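Local coordinates for acyl-CoA dehydrogenase (Bacillus anthracis, PDB 3OWA), which probably uses its bound FAD to oxidise acyl-CoA thioesters to the corresponding enoyl-CoA, as acyl-CoA dehydrogenases do, at residues A261-G273 with A351-K365. Numbering follows the deposited sequence.
Sequences AFNILNIGRYKLG and AASIAEYAIECSLNK
In the C-terminal helical domain of this acyl-CoA dehydrogenase, Asn-266, Tyr-270 and Gly-273 of one long helix pack against Ala-358, Cys-361 and Asn-364 of another. The axes of 261-273 and 358-365 cross at 41° and come within 7.5 Å, a close approach consistent with the small Gly-273, Ala-358 and Cys-361 at the interface. Gly-273, lacking a side chain, brings its CA to 4.0 Å from Asn-364 O, and the CA atoms of Tyr-270 and Cys-361 stand just 4.8 Å apart. The compact thiol of Cys-361 fits beside the Tyr-270 ring, SG 5.2 Å from the ring centroid in an oblique sulfur-aromatic contact. Tyr-270 CG sits between the backbone N and the carbonyl carbon (chi1 88°), which swings CD1 to 4.0 Å from CD1 of Ile-354, on the preceding helix 348-355; CG2, the other branch of Ile-354, lies against CG1 of Ile-267, extending an apolar strip.

Beside this strip the contact turns polar. A water accepts from Arg-269 NH1 (2.9 Å), lying at the guanidinium edge and in its plane, and weakly from Asn-266 ND2, while donating to Ala-358 O; it thus ties both helices together where no clear direct hydrogen bond does. The bent aliphatic part of Arg-269 lays CG 3.5 Å from Lys-365 CB. Beyond, the long Lys-365 chain carries NZ to Phe-407 O, Gly-409 O and Asn-411 OD1.

On helix 348-355, the methyl groups of Ala-351 and Ala-355 meet the amide of Asn-263: OD1 lies 3.5 Å from Ala-355 CB, while ND2 bonds back to Ile-259 O. This closely packed helix crossing belongs to the all-helical C-terminal domain of the acyl-CoA dehydrogenase fold.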
loop_
_atom_site.group_PDB
_atom_site.type_symbol
_atom_site.label_atom_id
_atom_site.label_comp_id
_atom_site.label_asym_id
_atom_site.label_seq_id
_atom_site.Cartn_x
_atom_site.Cartn_y
_atom_site.Cartn_z
ATOM N N ALA A 261 -23.166 -7.021 19.532
ATOM C CA ALA A 261 -22.139 -7.068 18.517
ATOM C C ALA A 261 -22.027 -5.732 17.792
ATOM O O ALA A 261 -20.908 -5.281 17.480
ATOM C CB ALA A 261 -22.391 -8.209 17.510
ATOM N N PHE A 262 -23.182 -5.121 17.515
ATOM C CA PHE A 262 -23.213 -3.863 16.791
ATOM C C PHE A 262 -22.660 -2.725 17.659
ATOM O O PHE A 262 -21.890 -1.878 17.174
ATOM C CB PHE A 262 -24.626 -3.534 16.261
ATOM C CG PHE A 262 -24.895 -2.034 16.127
ATOM C CD1 PHE A 262 -24.481 -1.323 14.980
ATOM C CD2 PHE A 262 -25.561 -1.323 17.156
ATOM C CE1 PHE A 262 -24.717 0.086 14.856
ATOM C CE2 PHE A 262 -25.806 0.068 17.041
ATOM C CZ PHE A 262 -25.370 0.768 15.891
ATOM N N ASN A 263 -23.032 -2.711 18.934
ATOM C CA ASN A 263 -22.562 -1.661 19.818
ATOM C C ASN A 263 -21.075 -1.762 20.100
ATOM O O ASN A 263 -20.384 -0.738 20.106
ATOM C CB ASN A 263 -23.334 -1.652 21.128
ATOM C CG ASN A 263 -24.576 -0.810 21.049
ATOM O OD1 ASN A 263 -24.525 0.428 21.149
ATOM N ND2 ASN A 263 -25.701 -1.470 20.869
ATOM N N ILE A 264 -20.589 -2.983 20.313
ATOM C CA ILE A 264 -19.171 -3.215 20.555
ATOM C C ILE A 264 -18.301 -2.796 19.332
ATOM O O ILE A 264 -17.200 -2.216 19.473
ATOM C CB ILE A 264 -18.938 -4.694 20.941
ATOM C CG1 ILE A 264 -19.660 -5.018 22.274
ATOM C CG2 ILE A 264 -17.433 -5.058 20.995
ATOM C CD1 ILE A 264 -19.322 -4.059 23.485
ATOM N N LEU A 265 -18.827 -3.078 18.147
ATOM C CA LEU A 265 -18.176 -2.754 16.891
ATOM C C LEU A 265 -17.859 -1.269 16.782
ATOM O O LEU A 265 -16.757 -0.910 16.356
ATOM C CB LEU A 265 -19.110 -3.135 15.765
ATOM C CG LEU A 265 -18.603 -3.823 14.505
ATOM C CD1 LEU A 265 -19.601 -3.482 13.390
ATOM C CD2 LEU A 265 -17.157 -3.457 14.106
ATOM N N ASN A 266 -18.805 -0.412 17.188
ATOM C CA ASN A 266 -18.608 1.039 17.122
ATOM C C ASN A 266 -17.423 1.460 17.943
ATOM O O ASN A 266 -16.673 2.331 17.546
ATOM C CB ASN A 266 -19.812 1.835 17.631
ATOM C CG ASN A 266 -21.051 1.636 16.811
ATOM O OD1 ASN A 266 -22.171 1.553 17.356
ATOM N ND2 ASN A 266 -20.887 1.551 15.509
ATOM N N ILE A 267 -17.294 0.875 19.123
ATOM C CA ILE A 267 -16.226 1.227 20.042
ATOM C C ILE A 267 -14.906 0.723 19.482
ATOM O O ILE A 267 -13.927 1.466 19.440
ATOM C CB ILE A 267 -16.502 0.657 21.460
ATOM C CG1 ILE A 267 -17.731 1.360 22.085
ATOM C CG2 ILE A 267 -15.247 0.812 22.334
ATOM C CD1 ILE A 267 -18.338 0.652 23.285
ATOM N N GLY A 268 -14.902 -0.513 18.993
ATOM C CA GLY A 268 -13.724 -1.122 18.326
ATOM C C GLY A 268 -13.186 -0.295 17.165
ATOM O O GLY A 268 -11.981 -0.085 17.039
ATOM N N ARG A 269 -14.110 0.226 16.375
ATOM C CA ARG A 269 -13.843 1.107 15.277
ATOM C C ARG A 269 -13.116 2.364 15.667
ATOM O O ARG A 269 -12.076 2.681 15.086
ATOM C CB ARG A 269 -15.155 1.487 14.566
ATOM C CG ARG A 269 -15.284 0.833 13.230
ATOM C CD ARG A 269 -16.231 -0.294 13.106
ATOM N NE ARG A 269 -17.529 0.179 12.632
ATOM C CZ ARG A 269 -18.399 -0.512 11.885
ATOM N NH1 ARG A 269 -19.572 0.015 11.577
ATOM N NH2 ARG A 269 -18.122 -1.720 11.439
ATOM N N TYR A 270 -13.671 3.150 16.574
ATOM C CA TYR A 270 -12.956 4.388 16.894
ATOM C C TYR A 270 -11.662 4.119 17.677
ATOM O O TYR A 270 -10.698 4.866 17.550
ATOM C CB TYR A 270 -13.850 5.462 17.555
ATOM C CG TYR A 270 -13.940 5.383 19.051
ATOM C CD1 TYR A 270 -15.049 4.811 19.669
ATOM C CD2 TYR A 270 -12.935 5.920 19.854
ATOM C CE1 TYR A 270 -15.139 4.745 21.063
ATOM C CE2 TYR A 270 -13.006 5.857 21.243
ATOM C CZ TYR A 270 -14.110 5.265 21.841
ATOM O OH TYR A 270 -14.186 5.191 23.217
ATOM N N LYS A 271 -11.648 3.075 18.494
ATOM C CA LYS A 271 -10.446 2.733 19.242
ATOM C C LYS A 271 -9.300 2.357 18.299
ATOM O O LYS A 271 -8.154 2.742 18.520
ATOM C CB LYS A 271 -10.738 1.559 20.185
ATOM C CG LYS A 271 -10.382 1.829 21.589
ATOM C CD LYS A 271 -11.109 2.998 22.141
ATOM C CE LYS A 271 -10.526 3.343 23.509
ATOM N NZ LYS A 271 -10.456 2.126 24.400
ATOM N N LEU A 272 -9.619 1.589 17.256
ATOM C CA LEU A 272 -8.638 1.281 16.229
ATOM C C LEU A 272 -8.167 2.563 15.529
ATOM O O LEU A 272 -6.974 2.720 15.270
ATOM C CB LEU A 272 -9.183 0.257 15.222
ATOM C CG LEU A 272 -8.148 -0.347 14.259
ATOM C CD1 LEU A 272 -6.977 -0.968 15.027
ATOM C CD2 LEU A 272 -8.810 -1.382 13.356
ATOM N N GLY A 273 -9.096 3.475 15.247
ATOM C CA GLY A 273 -8.744 4.802 14.730
ATOM C C GLY A 273 -7.707 5.498 15.593
ATOM O O GLY A 273 -6.676 5.970 15.103
ATOM N N ALA A 351 -23.375 2.889 26.065
ATOM C CA ALA A 351 -23.436 2.294 24.719
ATOM C C ALA A 351 -24.181 3.190 23.702
ATOM O O ALA A 351 -23.682 3.409 22.594
ATOM C CB ALA A 351 -24.041 0.878 24.773
ATOM N N ALA A 352 -25.350 3.716 24.087
ATOM C CA ALA A 352 -26.110 4.625 23.221
ATOM C C ALA A 352 -25.386 5.950 22.981
ATOM O O ALA A 352 -25.520 6.532 21.928
ATOM C CB ALA A 352 -27.505 4.867 23.782
ATOM N N SER A 353 -24.586 6.405 23.943
ATOM C CA SER A 353 -23.832 7.660 23.809
ATOM C C SER A 353 -22.790 7.586 22.705
ATOM O O SER A 353 -22.402 8.610 22.146
ATOM C CB SER A 353 -23.119 8.045 25.112
ATOM O OG SER A 353 -24.032 8.425 26.133
ATOM N N ILE A 354 -22.320 6.376 22.404
ATOM C CA ILE A 354 -21.403 6.210 21.278
ATOM C C ILE A 354 -22.106 5.740 20.023
ATOM O O ILE A 354 -21.742 6.177 18.959
ATOM C CB ILE A 354 -20.196 5.301 21.607
ATOM C CG1 ILE A 354 -19.190 5.293 20.448
ATOM C CG2 ILE A 354 -20.656 3.909 22.001
ATOM C CD1 ILE A 354 -18.522 6.692 20.166
ATOM N N ALA A 355 -23.106 4.862 20.154
ATOM C CA ALA A 355 -23.862 4.381 18.996
ATOM C C ALA A 355 -24.430 5.572 18.203
ATOM O O ALA A 355 -24.529 5.497 16.980
ATOM C CB ALA A 355 -24.973 3.401 19.409
ATOM N N GLU A 356 -24.728 6.675 18.895
ATOM C CA GLU A 356 -25.195 7.933 18.264
ATOM C C GLU A 356 -24.222 8.345 17.158
ATOM O O GLU A 356 -24.632 8.851 16.093
ATOM C CB GLU A 356 -25.298 9.044 19.319
ATOM C CG GLU A 356 -25.509 10.441 18.777
ATOM C CD GLU A 356 -26.881 10.614 18.121
ATOM O OE1 GLU A 356 -27.807 9.839 18.439
ATOM O OE2 GLU A 356 -27.041 11.524 17.280
ATOM N N TYR A 357 -22.935 8.074 17.397
ATOM C CA TYR A 357 -21.891 8.471 16.468
ATOM C C TYR A 357 -21.303 7.317 15.662
ATOM O O TYR A 357 -20.116 7.334 15.333
ATOM C CB TYR A 357 -20.819 9.246 17.213
ATOM C CG TYR A 357 -21.429 10.390 17.977
ATOM C CD1 TYR A 357 -21.518 10.354 19.356
ATOM C CD2 TYR A 357 -21.954 11.490 17.305
ATOM C CE1 TYR A 357 -22.107 11.387 20.061
ATOM C CE2 TYR A 357 -22.524 12.529 17.984
ATOM C CZ TYR A 357 -22.612 12.473 19.361
ATOM O OH TYR A 357 -23.190 13.516 20.042
ATOM N N ALA A 358 -22.137 6.331 15.324
ATOM C CA ALA A 358 -21.681 5.178 14.521
ATOM C C ALA A 358 -21.050 5.620 13.211
ATOM O O ALA A 358 -20.082 5.006 12.776
ATOM C CB ALA A 358 -22.804 4.164 14.271
ATOM N N ILE A 359 -21.580 6.680 12.585
ATOM C CA ILE A 359 -21.021 7.163 11.323
ATOM C C ILE A 359 -19.584 7.645 11.487
ATOM O O ILE A 359 -18.691 7.198 10.782
ATOM C CB ILE A 359 -21.879 8.244 10.650
ATOM C CG1 ILE A 359 -23.179 7.630 10.134
ATOM C CG2 ILE A 359 -21.103 8.888 9.504
ATOM C CD1 ILE A 359 -24.260 8.678 9.754
ATOM N N GLU A 360 -19.383 8.573 12.404
ATOM C CA GLU A 360 -18.068 9.082 12.738
ATOM C C GLU A 360 -17.081 7.948 13.115
ATOM O O GLU A 360 -15.917 7.995 12.732
ATOM C CB GLU A 360 -18.200 10.124 13.866
ATOM C CG GLU A 360 -18.974 11.394 13.437
ATOM C CD GLU A 360 -20.517 11.305 13.606
ATOM O OE1 GLU A 360 -21.146 12.380 13.577
ATOM O OE2 GLU A 360 -21.093 10.182 13.758
ATOM N N CYS A 361 -17.542 6.932 13.849
ATOM C CA CYS A 361 -16.671 5.788 14.229
ATOM C C CYS A 361 -16.167 5.024 13.012
ATOM O O CYS A 361 -14.970 4.681 12.927
ATOM C CB CYS A 361 -17.414 4.807 15.165
ATOM S SG CYS A 361 -17.745 5.490 16.829
ATOM N N SER A 362 -17.067 4.740 12.075
ATOM C CA SER A 362 -16.707 4.023 10.846
ATOM C C SER A 362 -15.764 4.859 9.990
ATOM O O SER A 362 -14.774 4.341 9.464
ATOM C CB SER A 362 -17.959 3.654 10.044
ATOM O OG SER A 362 -18.435 2.378 10.435
ATOM N N LEU A 363 -16.047 6.154 9.867
ATOM C CA LEU A 363 -15.121 7.049 9.159
ATOM C C LEU A 363 -13.715 7.051 9.753
ATOM O O LEU A 363 -12.750 7.043 9.005
ATOM C CB LEU A 363 -15.636 8.500 9.073
ATOM C CG LEU A 363 -17.035 8.735 8.477
ATOM C CD1 LEU A 363 -17.401 10.217 8.589
ATOM C CD2 LEU A 363 -17.161 8.203 7.034
ATOM N N ASN A 364 -13.614 7.134 11.071
ATOM C CA ASN A 364 -12.319 7.157 11.763
ATOM C C ASN A 364 -11.569 5.878 11.502
ATOM O O ASN A 364 -10.363 5.884 11.239
ATOM C CB ASN A 364 -12.516 7.267 13.273
ATOM C CG ASN A 364 -12.905 8.669 13.744
ATOM O OD1 ASN A 364 -12.797 9.679 13.024
ATOM N ND2 ASN A 364 -13.351 8.727 14.976
ATOM N N LYS A 365 -12.281 4.763 11.556
ATOM C CA LYS A 365 -11.643 3.496 11.359
ATOM C C LYS A 365 -11.034 3.371 9.956
ATOM O O LYS A 365 -9.872 2.960 9.817
ATOM C CB LYS A 365 -12.611 2.350 11.656
ATOM C CG LYS A 365 -11.943 0.979 11.719
ATOM C CD LYS A 365 -11.972 0.261 10.396
ATOM C CE LYS A 365 -11.101 -0.948 10.446
ATOM N NZ LYS A 365 -11.180 -1.803 9.212
HETATM O O HOH W 1 -19.652 2.256 13.434
#